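Local coordinates for lipoprotein (Burkholderia cenocepacia, PDB 4QHQ) that binds methionine and probably delivers it, as a membrane-attached lipoprotein, to an ABC transporter for uptake into the cell, at residues L50-F55 with I201-K206; Q58-S63 with P108-R113. All blocks are in the same frame, centred on the assembly; numbering follows the deposited sequence.

Interaction 1 (L50-F55 with I201-K206). With MET (methionine), chain B.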
# COMPACT_ATOMS: atom_id res chain seq x y z
N LEU A 50 0.17 18.29 -8.51
CA LEU A 50 -0.83 17.97 -7.51
C LEU A 50 -0.65 18.86 -6.30
O LEU A 50 0.45 19.36 -6.05
CB LEU A 50 -0.70 16.51 -7.03
CG LEU A 50 -0.82 15.38 -8.05
CD1 LEU A 50 -0.38 14.06 -7.44
CD2 LEU A 50 -2.25 15.30 -8.61
N ASP A 51 -1.71 19.01 -5.53
CA ASP A 51 -1.63 19.62 -4.21
C ASP A 51 -1.47 18.62 -3.05
O ASP A 51 -0.96 18.97 -1.99
CB ASP A 51 -2.86 20.49 -3.99
CG ASP A 51 -2.98 21.54 -5.06
OD1 ASP A 51 -2.08 22.41 -5.12
OD2 ASP A 51 -3.94 21.50 -5.86
N ALA A 52 -1.93 17.39 -3.25
CA ALA A 52 -1.79 16.36 -2.25
C ALA A 52 -1.85 15.02 -2.95
O ALA A 52 -2.30 14.92 -4.09
CB ALA A 52 -2.90 16.46 -1.21
N ASN A 53 -1.40 13.98 -2.27
CA ASN A 53 -1.69 12.63 -2.74
C ASN A 53 -2.11 11.73 -1.60
O ASN A 53 -1.92 12.07 -0.43
CB ASN A 53 -0.56 12.05 -3.62
CG ASN A 53 0.72 11.82 -2.86
OD1 ASN A 53 0.72 11.32 -1.74
ND2 ASN A 53 1.84 12.14 -3.49
N SER A 54 -2.70 10.59 -1.95
CA SER A 54 -3.27 9.69 -0.95
C SER A 54 -3.21 8.29 -1.51
O SER A 54 -4.16 7.79 -2.11
CB SER A 54 -4.73 10.10 -0.68
OG SER A 54 -5.36 9.29 0.30
N PHE A 55 -2.05 7.65 -1.33
CA PHE A 55 -1.83 6.34 -1.93
C PHE A 55 -0.78 5.50 -1.21
O PHE A 55 -0.60 4.36 -1.57
CB PHE A 55 -1.40 6.48 -3.38
CG PHE A 55 0.04 6.86 -3.55
CD1 PHE A 55 0.46 8.16 -3.27
CD2 PHE A 55 0.97 5.93 -3.96
CE1 PHE A 55 1.79 8.51 -3.41
CE2 PHE A 55 2.30 6.26 -4.09
CZ PHE A 55 2.71 7.56 -3.83
N ILE A 201 -2.20 10.86 3.82
CA ILE A 201 -2.28 11.95 2.86
C ILE A 201 -0.97 12.74 2.92
O ILE A 201 -0.54 13.13 4.00
CB ILE A 201 -3.46 12.89 3.16
CG1 ILE A 201 -4.78 12.14 2.98
CG2 ILE A 201 -3.41 14.14 2.26
CD1 ILE A 201 -5.99 12.89 3.49
N ALA A 202 -0.34 12.94 1.77
CA ALA A 202 0.92 13.67 1.70
C ALA A 202 0.72 15.02 1.03
O ALA A 202 -0.07 15.15 0.09
CB ALA A 202 1.97 12.87 0.94
N VAL A 203 1.46 16.01 1.51
CA VAL A 203 1.48 17.34 0.91
C VAL A 203 2.90 17.86 0.86
O VAL A 203 3.80 17.32 1.52
CB VAL A 203 0.61 18.35 1.70
CG1 VAL A 203 -0.84 17.90 1.72
CG2 VAL A 203 1.16 18.56 3.11
N ARG A 204 3.14 18.91 0.08
CA ARG A 204 4.45 19.54 0.11
C ARG A 204 4.70 20.14 1.49
O ARG A 204 3.78 20.69 2.10
CB ARG A 204 4.57 20.62 -0.97
CG ARG A 204 4.63 20.05 -2.37
CD ARG A 204 4.78 21.16 -3.42
NE ARG A 204 3.65 22.08 -3.40
CZ ARG A 204 2.51 21.86 -4.05
NH1 ARG A 204 2.37 20.77 -4.78
NH2 ARG A 204 1.51 22.73 -3.97
N ALA A 205 5.94 20.02 1.97
CA ALA A 205 6.33 20.55 3.27
C ALA A 205 5.94 22.01 3.43
O ALA A 205 5.44 22.41 4.47
CB ALA A 205 7.83 20.41 3.46
N LYS A 206 6.16 22.80 2.38
CA LYS A 206 5.86 24.23 2.42
C LYS A 206 4.37 24.52 2.56
O LYS A 206 3.99 25.62 2.96
CB LYS A 206 6.41 24.92 1.17
N MET B . -2.26 1.04 -0.30
CA MET B . -0.97 0.36 -0.34
C MET B . -0.80 -0.54 0.87
O MET B . -1.18 -0.14 1.97
CB MET B . 0.15 1.40 -0.40
CG MET B . 1.57 0.80 -0.48
SD MET B . 2.85 2.07 -0.49
CE MET B . 2.57 2.86 -2.07
OXT MET B . -0.30 -1.67 0.76
O HOH W 1 1.22 20.51 -1.30
O HOH W 2 0.17 22.78 -6.67

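Interaction 2 (Q58-S63 with P108-R113). With MET (methionine), chain B.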
# COMPACT_ATOMS: atom_id res chain seq x y z
N GLN A 58 4.00 5.35 5.26
CA GLN A 58 5.21 6.08 5.62
C GLN A 58 6.52 5.42 5.17
O GLN A 58 7.43 6.12 4.71
CB GLN A 58 5.24 6.43 7.12
CG GLN A 58 6.35 7.43 7.48
CD GLN A 58 6.07 8.83 6.99
OE1 GLN A 58 5.01 9.40 7.26
NE2 GLN A 58 7.02 9.40 6.26
N PRO A 59 6.64 4.09 5.28
CA PRO A 59 7.88 3.47 4.77
C PRO A 59 8.07 3.75 3.28
O PRO A 59 9.20 4.00 2.85
CB PRO A 59 7.67 1.98 5.08
CG PRO A 59 6.87 2.02 6.35
CD PRO A 59 5.87 3.13 6.10
N TYR A 60 7.00 3.75 2.51
CA TYR A 60 7.12 4.07 1.09
C TYR A 60 7.57 5.53 0.87
O TYR A 60 8.48 5.79 0.08
CB TYR A 60 5.81 3.80 0.34
CG TYR A 60 5.94 3.92 -1.15
CD1 TYR A 60 5.72 5.13 -1.81
CD2 TYR A 60 6.25 2.82 -1.92
CE1 TYR A 60 5.84 5.23 -3.19
CE2 TYR A 60 6.38 2.90 -3.30
CZ TYR A 60 6.17 4.12 -3.93
OH TYR A 60 6.30 4.19 -5.29
N LEU A 61 6.94 6.46 1.58
CA LEU A 61 7.32 7.87 1.47
C LEU A 61 8.77 8.06 1.88
O LEU A 61 9.52 8.79 1.23
CB LEU A 61 6.40 8.72 2.35
CG LEU A 61 6.66 10.22 2.37
CD1 LEU A 61 6.69 10.75 0.95
CD2 LEU A 61 5.56 10.89 3.17
N ASP A 62 9.19 7.39 2.95
CA ASP A 62 10.58 7.49 3.41
C ASP A 62 11.56 7.01 2.34
O ASP A 62 12.61 7.63 2.13
CB ASP A 62 10.79 6.67 4.69
CG ASP A 62 10.18 7.31 5.92
OD1 ASP A 62 9.77 8.49 5.84
OD2 ASP A 62 10.10 6.63 6.96
N SER A 63 11.22 5.91 1.69
CA SER A 63 12.04 5.37 0.61
C SER A 63 12.12 6.37 -0.54
O SER A 63 13.20 6.61 -1.08
CB SER A 63 11.44 4.06 0.11
OG SER A 63 12.14 3.56 -1.01
N PRO A 108 11.47 -0.87 -2.74
CA PRO A 108 12.19 -1.19 -1.50
C PRO A 108 11.30 -1.46 -0.30
O PRO A 108 11.47 -2.48 0.36
CB PRO A 108 13.05 0.05 -1.27
CG PRO A 108 13.36 0.52 -2.66
CD PRO A 108 12.07 0.29 -3.43
N SER A 109 10.35 -0.59 -0.00
CA SER A 109 9.57 -0.77 1.21
C SER A 109 8.55 -1.90 1.13
O SER A 109 8.36 -2.63 2.09
CB SER A 109 8.89 0.54 1.65
OG SER A 109 7.83 0.88 0.80
N ASN A 110 7.86 -2.04 0.00
CA ASN A 110 6.91 -3.15 -0.08
C ASN A 110 7.56 -4.51 -0.31
O ASN A 110 7.01 -5.53 0.11
CB ASN A 110 5.82 -2.85 -1.10
CG ASN A 110 4.90 -1.75 -0.64
OD1 ASN A 110 4.13 -1.93 0.32
ND2 ASN A 110 4.99 -0.60 -1.29
N GLU A 111 8.73 -4.53 -0.94
CA GLU A 111 9.47 -5.78 -1.06
C GLU A 111 9.88 -6.21 0.34
O GLU A 111 9.70 -7.36 0.73
CB GLU A 111 10.71 -5.63 -1.95
CG GLU A 111 11.55 -6.90 -1.89
CD GLU A 111 12.46 -7.12 -3.08
OE1 GLU A 111 12.57 -6.27 -3.98
OE2 GLU A 111 13.08 -8.20 -3.11
N ASN A 112 10.43 -5.28 1.10
CA ASN A 112 10.82 -5.54 2.48
C ASN A 112 9.63 -6.06 3.29
O ASN A 112 9.73 -7.06 4.00
CB ASN A 112 11.39 -4.28 3.12
CG ASN A 112 11.86 -4.51 4.53
OD1 ASN A 112 12.82 -5.24 4.75
ND2 ASN A 112 11.20 -3.88 5.49
N ARG A 113 8.50 -5.38 3.14
CA ARG A 113 7.27 -5.76 3.81
C ARG A 113 6.85 -7.19 3.47
O ARG A 113 6.49 -7.98 4.36
CB ARG A 113 6.18 -4.79 3.37
CG ARG A 113 4.81 -5.07 3.95
CD ARG A 113 3.85 -4.07 3.37
NE ARG A 113 2.56 -4.09 4.04
CZ ARG A 113 1.53 -3.33 3.69
NH1 ARG A 113 1.65 -2.53 2.63
NH2 ARG A 113 0.40 -3.39 4.37
N MET B . -2.26 1.04 -0.30
CA MET B . -0.97 0.36 -0.34
C MET B . -0.80 -0.54 0.87
O MET B . -1.18 -0.14 1.97
CB MET B . 0.15 1.40 -0.40
CG MET B . 1.57 0.80 -0.48
SD MET B . 2.85 2.07 -0.49
CE MET B . 2.57 2.86 -2.07
OXT MET B . -0.30 -1.67 0.76

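Interaction 1 (L50-F55 with I201-K206)
N53 and A202 face each other as an antiparallel hydrogen-bonded pair, joining strands 52-57 and 199-204 inside the mixed six-stranded sheet. N53 N donates to A202 O at 3.0 Å, and A202 N returns a bond to N53 O at 2.8 Å. The same two carbonyl oxygens also receive CA-H...O contacts from A52 and I201. On the N53 face, N53 OD1 lies 3.3 Å from A202 CB, a methyl small enough to lie against the amide oxygen; chi1 of 66° brings CG between the backbone N and carbonyl carbon, and ND2 is satisfied by N42 of helix 41-47. On the face carrying A52, S54, I201 and V203, A52 CB packs 3.9 Å from V203 CG1, while S54 OG bonds to W15.

R204 reaches across to the 50-51 end of the other segment, its long chain bent at chi3 (-61°). R204 NH1 meets L50 O at 2.7 Å, within the guanidinium plane, and also bonds to L45 O. R204 NH2 makes a long salt bridge of 3.8 Å to D51 OD1 and another to D207; the stronger partner of D51 is K3 N, held by OD2. At its other end the strand leads straight to F55, whose ring meets CE of the bound methionine. Beyond the last direct pair, R204 thus serves L50 O, and water 1, held by R204 N, serves D51 O.

Interaction 2 (Q58-S63 with P108-R113)
The methionine pocket of this periplasmic-binding-protein fold is bordered here by the first turns of helices 58-68 and 108-120, which meet around P59, Y60 and S109. The short segments run at 137° with axes 8.8 Å apart. The small S109 fits against P59 and the Y60 backbone: S109 CB lies 3.9 Å from P59 CB, and S109 OG 3.3 Å from Y60 CA. A turn further along helix 58-68, S63 OG rests 3.6 Å from P108 CB. No hydrogen bond crosses between the segments.

Both helices instead grip the ligand. With chi1 at -172°, Y60 swings its ring out so that the methionine CE sits over one face, offset toward the rim, while SD is 3.5 Å from Y60 CB. N110 ND2 lies obliquely to that ring and 3.5 Å from SD; its amide is fixed by D107 and H57. R113, extended from CG to NE, carries its charge to the ligand carboxylate, NH1 donating to OXT at 2.8 Å, and its NH2 forms a salt bridge with E191. Helix 58-68 follows strand 52-57 of the six-stranded sheet and helix 108-120 follows strand 101-105 of the five-stranded one, consistent with two lobes closed over the ligand.

Overall arrangement
Both contacts are buried, but interaction 1 lies well out from the chain centre, inside one sheet, whereas interaction 2 lies nearer the middle, beside the ligand. Their centres are about 17 Å apart. Strand 52-57 runs directly into helix 58-68, so one continuous piece of chain serves both, and the two meet where F55 CE2 packs 3.8 Å from Y60 CE1; both aromatic rings approach the methionine CE. The chemistry differs with place: in 50-55 with 201-206, backbone bonds and an arginine join the segments directly, while 58-63 and 108-113 touch through small, unbonded surfaces; there R113 bonds the ligand, and N110 is held by residues outside the pair.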